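Local structure of PrimPol AEP domain (PP-N190) (6ZP9) at residues A[62-68]-A[167-171]; A[87-91]-A[141-145]. The protein probably copies and primes DNA as the archaeo-eukaryotic primase-type domain of a cyanophage primase-polymerase, in a phage that replaces adenine with 2-aminoadenine. All blocks are in the same frame, centred on the assembly; numbering follows the deposited sequence. Where two conformers were deposited one is given.

Contact 1: A[62-68]-A[167-171]; sequences VTQGFNS and CPHQR
The loop 167-171 runs beside the end of helix 55-64 and the start of strand 67-71, with the CA atoms of N67 and Q170 6.1 Å apart and those of S68 and C167 6.3 Å. Q170 NE2 donates to two carbonyls, V62 O in the last helical turn and F66 O just beyond it. It meets V62 O at 3.0 Å on a lone pair, with a bent N-H...O angle of 139°; F66 O, 2.9 Å from Q170 NE2, takes the straighter bond from above its carbonyl plane. A bend at chi2 (-74°) brings the amide to both, and Q170 OE1 accepts from a water that also makes a weak, long bond to V62 O. N67 OD1 accepts Q170 N at 2.8 Å, in the carbonyl plane, the two side chains running alongside in opposite senses. V62 CG1 butts against CG of the P168 ring at 3.5 Å, and S68 OG packs on C167 CB while bonding to Y35. G65, with positive phi, ends the helix in a Schellman motif; its N bonds weakly to the same V62 O. Strand 67-71 then runs between strands 34-38 and 161-163, N67 pairing with I38 and S68 with L164, while the F66 ring packs with W39, edge to face, and with W49.

Contact 2: A[87-91]-A[141-145]; sequences AIFGE and LQARL
Q142 OE1 accepts the backbone N of F89 at 3.0 Å on a lone pair, with a nearly straight N-H (162°), so a helix side chain fills a hydrogen-bonding position on the strand. OE1 of Q142 also touches I88 CB at 3.2 Å, and NE2 of Q142 comes 3.0 Å from F89 O. That nitrogen sits over the centre of one face of the F89 ring, 3.5 Å above the plane, with amide and ring planes 70° apart; it donates to N155 O. Q142 reaches this place because CG stands trans to the backbone N and the chain then bends at chi2. Strand 85-90 is an outermost strand of its four-stranded antiparallel sheet. I88 and G90 pair through their backbones with strand 123-129, so F89 N faces the other edge, where Q142 meets it. Helix 135-149 packs here with its segment axis 8.2 Å from that of the strand and inclined by 29°, and I88 faces it from one side of the sheet. The I88 and L141 side chains cross at about a right angle, CG2 of I88 3.9 Å from CB of L141, while L145 CD2 lies 4.0 Å from I88 CB and also meets the backbone of F89. W127 and F129 of strand 123-129, with M191 of helix 188-194, continue the apolar layer around I88, and W138 of helix 135-149 touches both I88 and F89.

How the contacts relate
Contacts 1 and 2 lie on opposite sides of the chain's centre, their own centres 26 Å apart and their nearest atoms about 10 Å, so they do not touch. Both segments of contact 2 fall in sequence between those of contact 1. Each involves a strand of a different four-stranded antiparallel sheet, 67-71 in contact 1 and 85-90 in contact 2, and these two strands follow each other in sequence. In both, a glutamine side-chain amide bonds to backbone, as donor in contact 1 and as acceptor in contact 2. The I88 side chain of contact 2 is about 13 Å from the bound calcium ion.

Contact 1: A[62-68]-A[167-171]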
ATOM      1  N   VAL A  62       2.076  -4.262  17.325  1.00 17.19           N
ATOM      2  CA  VAL A  62       2.495  -5.579  16.853  1.00 15.71           C
ATOM      3  C   VAL A  62       2.525  -6.582  18.001  1.00 16.98           C
ATOM      4  O   VAL A  62       2.004  -7.696  17.883  1.00 20.95           O
ATOM      5  CB  VAL A  62       3.861  -5.497  16.151  1.00 16.39           C
ATOM      6  CG1 VAL A  62       4.404  -6.900  15.888  1.00 19.57           C
ATOM      7  CG2 VAL A  62       3.744  -4.702  14.844  1.00 16.87           C
ATOM      8  N   THR A  63       3.129  -6.209  19.133  1.00 20.61           N
ATOM      9  CA  THR A  63       3.166  -7.156  20.249  1.00 20.55           C
ATOM     10  C   THR A  63       1.774  -7.438  20.807  1.00 19.98           C
ATOM     11  O   THR A  63       1.530  -8.537  21.313  1.00 23.25           O
ATOM     12  CB  THR A  63       4.080  -6.649  21.366  1.00 25.27           C
ATOM     13  OG1 THR A  63       3.564  -5.417  21.879  1.00 28.00           O
ATOM     14  CG2 THR A  63       5.488  -6.422  20.860  1.00 24.23           C
ATOM     15  N   GLN A  64       0.838  -6.462  20.739  0.64 19.40           N
ATOM     16  CA  GLN A  64      -0.533  -6.718  21.174  0.64 20.54           C
ATOM     17  C   GLN A  64      -1.275  -7.646  20.222  0.64 20.53           C
ATOM     18  O   GLN A  64      -2.234  -8.304  20.638  0.64 21.65           O
ATOM     19  CB  GLN A  64      -1.294  -5.430  21.349  0.64 20.11           C
ATOM     20  CG  GLN A  64      -1.147  -4.818  22.719  0.64 24.34           C
ATOM     21  CD  GLN A  64      -2.044  -3.612  22.908  0.64 25.73           C
ATOM     22  OE1 GLN A  64      -3.265  -3.681  22.701  0.64 25.98           O
ATOM     23  NE2 GLN A  64      -1.441  -2.485  23.278  0.64 27.96           N
ATOM     24  N   GLY A  65      -0.872  -7.703  18.956  1.00 20.12           N
ATOM     25  CA  GLY A  65      -1.457  -8.656  18.032  1.00 19.16           C
ATOM     26  C   GLY A  65      -2.146  -8.061  16.818  1.00 17.05           C
ATOM     27  O   GLY A  65      -2.865  -8.779  16.125  1.00 18.29           O
ATOM     28  N   PHE A  66      -1.943  -6.771  16.539  1.00 16.55           N
ATOM     29  CA  PHE A  66      -2.600  -6.118  15.414  1.00 16.04           C
ATOM     30  C   PHE A  66      -1.811  -6.319  14.121  1.00 15.41           C
ATOM     31  O   PHE A  66      -0.594  -6.516  14.137  1.00 16.54           O
ATOM     32  CB  PHE A  66      -2.746  -4.613  15.665  1.00 16.30           C
ATOM     33  CG  PHE A  66      -3.750  -4.246  16.730  1.00 16.49           C
ATOM     34  CD1 PHE A  66      -3.416  -4.317  18.077  1.00 17.41           C
ATOM     35  CD2 PHE A  66      -5.008  -3.790  16.384  1.00 16.56           C
ATOM     36  CE1 PHE A  66      -4.325  -3.960  19.052  1.00 17.69           C
ATOM     37  CE2 PHE A  66      -5.926  -3.436  17.354  1.00 17.17           C
ATOM     38  CZ  PHE A  66      -5.580  -3.517  18.695  1.00 18.38           C
ATOM     39  N   ASN A  67      -2.514  -6.251  12.992  1.00 15.13           N
ATOM     40  CA  ASN A  67      -1.847  -6.103  11.706  1.00 14.53           C
ATOM     41  C   ASN A  67      -1.597  -4.616  11.432  1.00 14.49           C
ATOM     42  O   ASN A  67      -2.255  -3.734  11.992  1.00 15.01           O
ATOM     43  CB  ASN A  67      -2.672  -6.727  10.578  1.00 17.06           C
ATOM     44  CG  ASN A  67      -2.561  -8.252  10.533  1.00 17.79           C
ATOM     45  OD1 ASN A  67      -1.479  -8.816  10.674  1.00 19.58           O
ATOM     46  ND2 ASN A  67      -3.685  -8.917  10.300  1.00 19.53           N
ATOM     47  N   SER A  68      -0.629  -4.345  10.558  1.00 13.59           N
ATOM     48  CA  SER A  68      -0.065  -3.012  10.398  1.00 13.23           C
ATOM     49  C   SER A  68      -0.314  -2.490   8.992  1.00 12.84           C
ATOM     50  O   SER A  68      -0.029  -3.187   8.013  1.00 13.95           O
ATOM     51  CB  SER A  68       1.438  -3.026  10.671  1.00 13.02           C
ATOM     52  OG  SER A  68       1.709  -3.423  12.003  1.00 15.76           O
ATOM     53  N   CYS A 167       6.383  -5.417   9.064  1.00 14.26           N
ATOM     54  CA  CYS A 167       5.569  -5.855  10.193  1.00 13.13           C
ATOM     55  C   CYS A 167       4.956  -7.211   9.890  1.00 15.72           C
ATOM     56  O   CYS A 167       4.705  -7.536   8.724  1.00 17.17           O
ATOM     57  CB  CYS A 167       4.441  -4.864  10.515  1.00 15.72           C
ATOM     58  SG  CYS A 167       5.024  -3.181  10.773  1.00 17.81           S
ATOM     59  N   PRO A 168       4.688  -8.012  10.916  1.00 17.22           N
ATOM     60  CA  PRO A 168       4.173  -9.364  10.675  1.00 18.77           C
ATOM     61  C   PRO A 168       2.709  -9.395  10.257  1.00 21.50           C
ATOM     62  O   PRO A 168       1.877  -8.599  10.718  1.00 20.09           O
ATOM     63  CB  PRO A 168       4.378 -10.066  12.021  1.00 20.51           C
ATOM     64  CG  PRO A 168       4.424  -8.973  13.024  1.00 22.69           C
ATOM     65  CD  PRO A 168       5.039  -7.790  12.334  1.00 17.11           C
ATOM     66  N   HIS A 169       2.424 -10.331   9.347  1.00 18.49           N
ATOM     67  CA  HIS A 169       1.084 -10.841   9.094  1.00 17.10           C
ATOM     68  C   HIS A 169       0.735 -11.754  10.262  1.00 20.95           C
ATOM     69  O   HIS A 169       1.323 -12.828  10.409  1.00 21.31           O
ATOM     70  CB  HIS A 169       1.100 -11.573   7.755  1.00 20.31           C
ATOM     71  CG  HIS A 169      -0.191 -12.216   7.367  1.00 22.40           C
ATOM     72  ND1 HIS A 169      -1.205 -11.528   6.744  1.00 25.55           N
ATOM     73  CD2 HIS A 169      -0.612 -13.501   7.461  1.00 25.82           C
ATOM     74  CE1 HIS A 169      -2.210 -12.349   6.502  1.00 25.02           C
ATOM     75  NE2 HIS A 169      -1.874 -13.554   6.921  1.00 27.96           N
ATOM     76  N   GLN A 170      -0.188 -11.316  11.121  1.00 19.21           N
ATOM     77  CA  GLN A 170      -0.320 -11.943  12.435  1.00 21.46           C
ATOM     78  C   GLN A 170      -0.792 -13.390  12.373  1.00 24.55           C
ATOM     79  O   GLN A 170      -0.504 -14.159  13.295  1.00 26.84           O
ATOM     80  CB  GLN A 170      -1.264 -11.128  13.311  1.00 22.87           C
ATOM     81  CG  GLN A 170      -0.701  -9.787  13.755  1.00 19.65           C
ATOM     82  CD  GLN A 170       0.359  -9.907  14.841  1.00 22.61           C
ATOM     83  OE1 GLN A 170       0.690 -11.004  15.278  1.00 28.78           O
ATOM     84  NE2 GLN A 170       0.865  -8.768  15.308  1.00 20.00           N
ATOM     85  N   ARG A 171      -1.495 -13.780  11.313  1.00 24.13           N
ATOM     86  CA  ARG A 171      -1.991 -15.149  11.227  1.00 26.08           C
ATOM     87  C   ARG A 171      -0.844 -16.143  11.079  1.00 26.94           C
ATOM     88  O   ARG A 171      -0.879 -17.230  11.670  1.00 30.13           O
ATOM     89  CB  ARG A 171      -2.976 -15.285  10.059  1.00 31.10           C
ATOM     90  CG  ARG A 171      -3.650 -16.658   9.935  1.00 41.20           C
ATOM     91  CD  ARG A 171      -4.565 -16.719   8.704  1.00 50.00           C
ATOM     92  NE  ARG A 171      -3.882 -16.269   7.485  1.00 55.86           N
ATOM     93  CZ  ARG A 171      -3.526 -17.061   6.472  1.00 57.39           C
ATOM     94  NH1 ARG A 171      -3.782 -18.360   6.516  1.00 58.77           N
ATOM     95  NH2 ARG A 171      -2.908 -16.551   5.414  1.00 54.36           N
TER
HETATM   96  O   HOH W   1       2.916 -10.893  16.943  1.00 50.07           O
HETATM   97  O   HOH W   2       1.503  -6.225  12.266  1.00 20.12           O
HETATM   98  O   HOH W   3      -3.452 -11.943   9.756  1.00 31.26           O
HETATM   99  O   HOH W   4       0.452  -6.646   9.104  1.00 18.56           O

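Contact 2: A[87-91]-A[141-145]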
ATOM      1  N   ALA A  87       1.319   7.546  -5.467  1.00 13.98           N
ATOM      2  CA  ALA A  87       1.400   6.297  -6.212  1.00 13.36           C
ATOM      3  C   ALA A  87      -0.009   5.806  -6.507  1.00 12.97           C
ATOM      4  O   ALA A  87      -0.944   6.114  -5.768  1.00 14.03           O
ATOM      5  CB  ALA A  87       2.162   5.230  -5.411  1.00 13.74           C
ATOM      6  N   ILE A  88      -0.161   5.033  -7.582  1.00 12.83           N
ATOM      7  CA  ILE A  88      -1.314   4.148  -7.712  1.00 14.99           C
ATOM      8  C   ILE A  88      -0.845   2.745  -7.342  1.00 12.73           C
ATOM      9  O   ILE A  88       0.354   2.442  -7.347  1.00 13.56           O
ATOM     10  CB  ILE A  88      -1.958   4.175  -9.120  1.00 13.62           C
ATOM     11  CG1 ILE A  88      -0.910   3.885 -10.202  1.00 13.60           C
ATOM     12  CG2 ILE A  88      -2.698   5.505  -9.336  1.00 15.12           C
ATOM     13  CD1 ILE A  88      -1.493   3.819 -11.608  1.00 16.37           C
ATOM     14  N   PHE A  89      -1.796   1.874  -7.011  1.00 13.13           N
ATOM     15  CA  PHE A  89      -1.449   0.584  -6.425  1.00 12.69           C
ATOM     16  C   PHE A  89      -2.661  -0.335  -6.469  1.00 14.36           C
ATOM     17  O   PHE A  89      -3.807   0.127  -6.541  1.00 15.36           O
ATOM     18  CB  PHE A  89      -0.961   0.749  -4.980  1.00 12.27           C
ATOM     19  CG  PHE A  89      -1.868   1.604  -4.127  1.00 12.39           C
ATOM     20  CD1 PHE A  89      -1.686   2.980  -4.066  1.00 12.36           C
ATOM     21  CD2 PHE A  89      -2.899   1.035  -3.401  1.00 12.60           C
ATOM     22  CE1 PHE A  89      -2.517   3.775  -3.300  1.00 16.18           C
ATOM     23  CE2 PHE A  89      -3.732   1.821  -2.628  1.00 15.33           C
ATOM     24  CZ  PHE A  89      -3.539   3.197  -2.573  1.00 17.69           C
ATOM     25  N   GLY A  90      -2.402  -1.639  -6.405  1.00 16.18           N
ATOM     26  CA  GLY A  90      -3.515  -2.572  -6.362  1.00 16.25           C
ATOM     27  C   GLY A  90      -3.061  -3.990  -6.097  1.00 16.52           C
ATOM     28  O   GLY A  90      -1.871  -4.273  -5.938  1.00 15.84           O
ATOM     29  N   GLU A  91      -4.039  -4.885  -6.060  1.00 17.35           N
ATOM     30  CA  GLU A  91      -3.787  -6.285  -5.758  1.00 16.06           C
ATOM     31  C   GLU A  91      -4.894  -7.121  -6.376  1.00 16.75           C
ATOM     32  O   GLU A  91      -6.034  -6.665  -6.490  1.00 19.09           O
ATOM     33  CB  GLU A  91      -3.747  -6.532  -4.239  1.00 16.84           C
ATOM     34  CG  GLU A  91      -5.054  -6.138  -3.547  1.00 21.25           C
ATOM     35  CD  GLU A  91      -5.071  -6.391  -2.040  1.00 32.15           C
ATOM     36  OE1 GLU A  91      -4.483  -7.390  -1.571  1.00 31.37           O
ATOM     37  OE2 GLU A  91      -5.688  -5.586  -1.313  1.00 36.36           O
ATOM     38  N   LEU A 141      -6.967   7.657 -12.319  1.00 17.07           N
ATOM     39  CA  LEU A 141      -5.891   6.713 -12.611  1.00 16.57           C
ATOM     40  C   LEU A 141      -6.078   5.408 -11.853  1.00 21.86           C
ATOM     41  O   LEU A 141      -5.878   4.320 -12.411  1.00 20.13           O
ATOM     42  CB  LEU A 141      -4.538   7.327 -12.252  1.00 19.24           C
ATOM     43  CG  LEU A 141      -3.996   8.430 -13.157  1.00 19.13           C
ATOM     44  CD1 LEU A 141      -2.809   9.137 -12.509  1.00 20.52           C
ATOM     45  CD2 LEU A 141      -3.620   7.878 -14.524  1.00 25.54           C
ATOM     46  N   GLN A 142      -6.440   5.497 -10.569  1.00 15.83           N
ATOM     47  CA  GLN A 142      -6.580   4.296  -9.753  1.00 15.47           C
ATOM     48  C   GLN A 142      -7.741   3.444 -10.243  1.00 17.64           C
ATOM     49  O   GLN A 142      -7.642   2.210 -10.287  1.00 19.69           O
ATOM     50  CB  GLN A 142      -6.763   4.689  -8.281  1.00 15.13           C
ATOM     51  CG  GLN A 142      -6.875   3.526  -7.293  1.00 14.80           C
ATOM     52  CD  GLN A 142      -5.524   3.039  -6.788  1.00 16.53           C
ATOM     53  OE1 GLN A 142      -4.505   3.202  -7.445  1.00 15.42           O
ATOM     54  NE2 GLN A 142      -5.521   2.441  -5.604  1.00 15.64           N
ATOM     55  N   ALA A 143      -8.840   4.086 -10.640  1.00 16.67           N
ATOM     56  CA  ALA A 143      -9.982   3.346 -11.163  1.00 18.26           C
ATOM     57  C   ALA A 143      -9.629   2.652 -12.469  1.00 20.33           C
ATOM     58  O   ALA A 143     -10.008   1.492 -12.689  1.00 18.50           O
ATOM     59  CB  ALA A 143     -11.172   4.285 -11.355  1.00 17.99           C
ATOM     60  N   ARG A 144      -8.897   3.337 -13.345  1.00 17.72           N
ATOM     61  CA  ARG A 144      -8.492   2.721 -14.601  1.00 23.55           C
ATOM     62  C   ARG A 144      -7.536   1.562 -14.368  1.00 20.22           C
ATOM     63  O   ARG A 144      -7.599   0.544 -15.075  1.00 23.38           O
ATOM     64  CB  ARG A 144      -7.853   3.762 -15.511  1.00 21.05           C
ATOM     65  CG  ARG A 144      -8.829   4.820 -15.966  1.00 24.26           C
ATOM     66  CD  ARG A 144      -8.206   5.643 -17.068  1.00 28.84           C
ATOM     67  NE  ARG A 144      -9.027   6.788 -17.438  1.00 28.47           N
ATOM     68  CZ  ARG A 144      -8.866   7.484 -18.561  1.00 30.21           C
ATOM     69  NH1 ARG A 144      -7.913   7.135 -19.422  1.00 28.85           N
ATOM     70  NH2 ARG A 144      -9.653   8.528 -18.820  1.00 31.26           N
ATOM     71  N   LEU A 145      -6.631   1.704 -13.394  1.00 16.72           N
ATOM     72  CA  LEU A 145      -5.718   0.612 -13.068  1.00 16.23           C
ATOM     73  C   LEU A 145      -6.491  -0.617 -12.601  1.00 18.28           C
ATOM     74  O   LEU A 145      -6.226  -1.744 -13.041  1.00 18.56           O
ATOM     75  CB  LEU A 145      -4.729   1.074 -12.000  1.00 16.81           C
ATOM     76  CG  LEU A 145      -3.842  -0.018 -11.385  1.00 16.83           C
ATOM     77  CD1 LEU A 145      -2.813  -0.506 -12.395  1.00 19.93           C
ATOM     78  CD2 LEU A 145      -3.162   0.475 -10.103  1.00 15.44           C
TER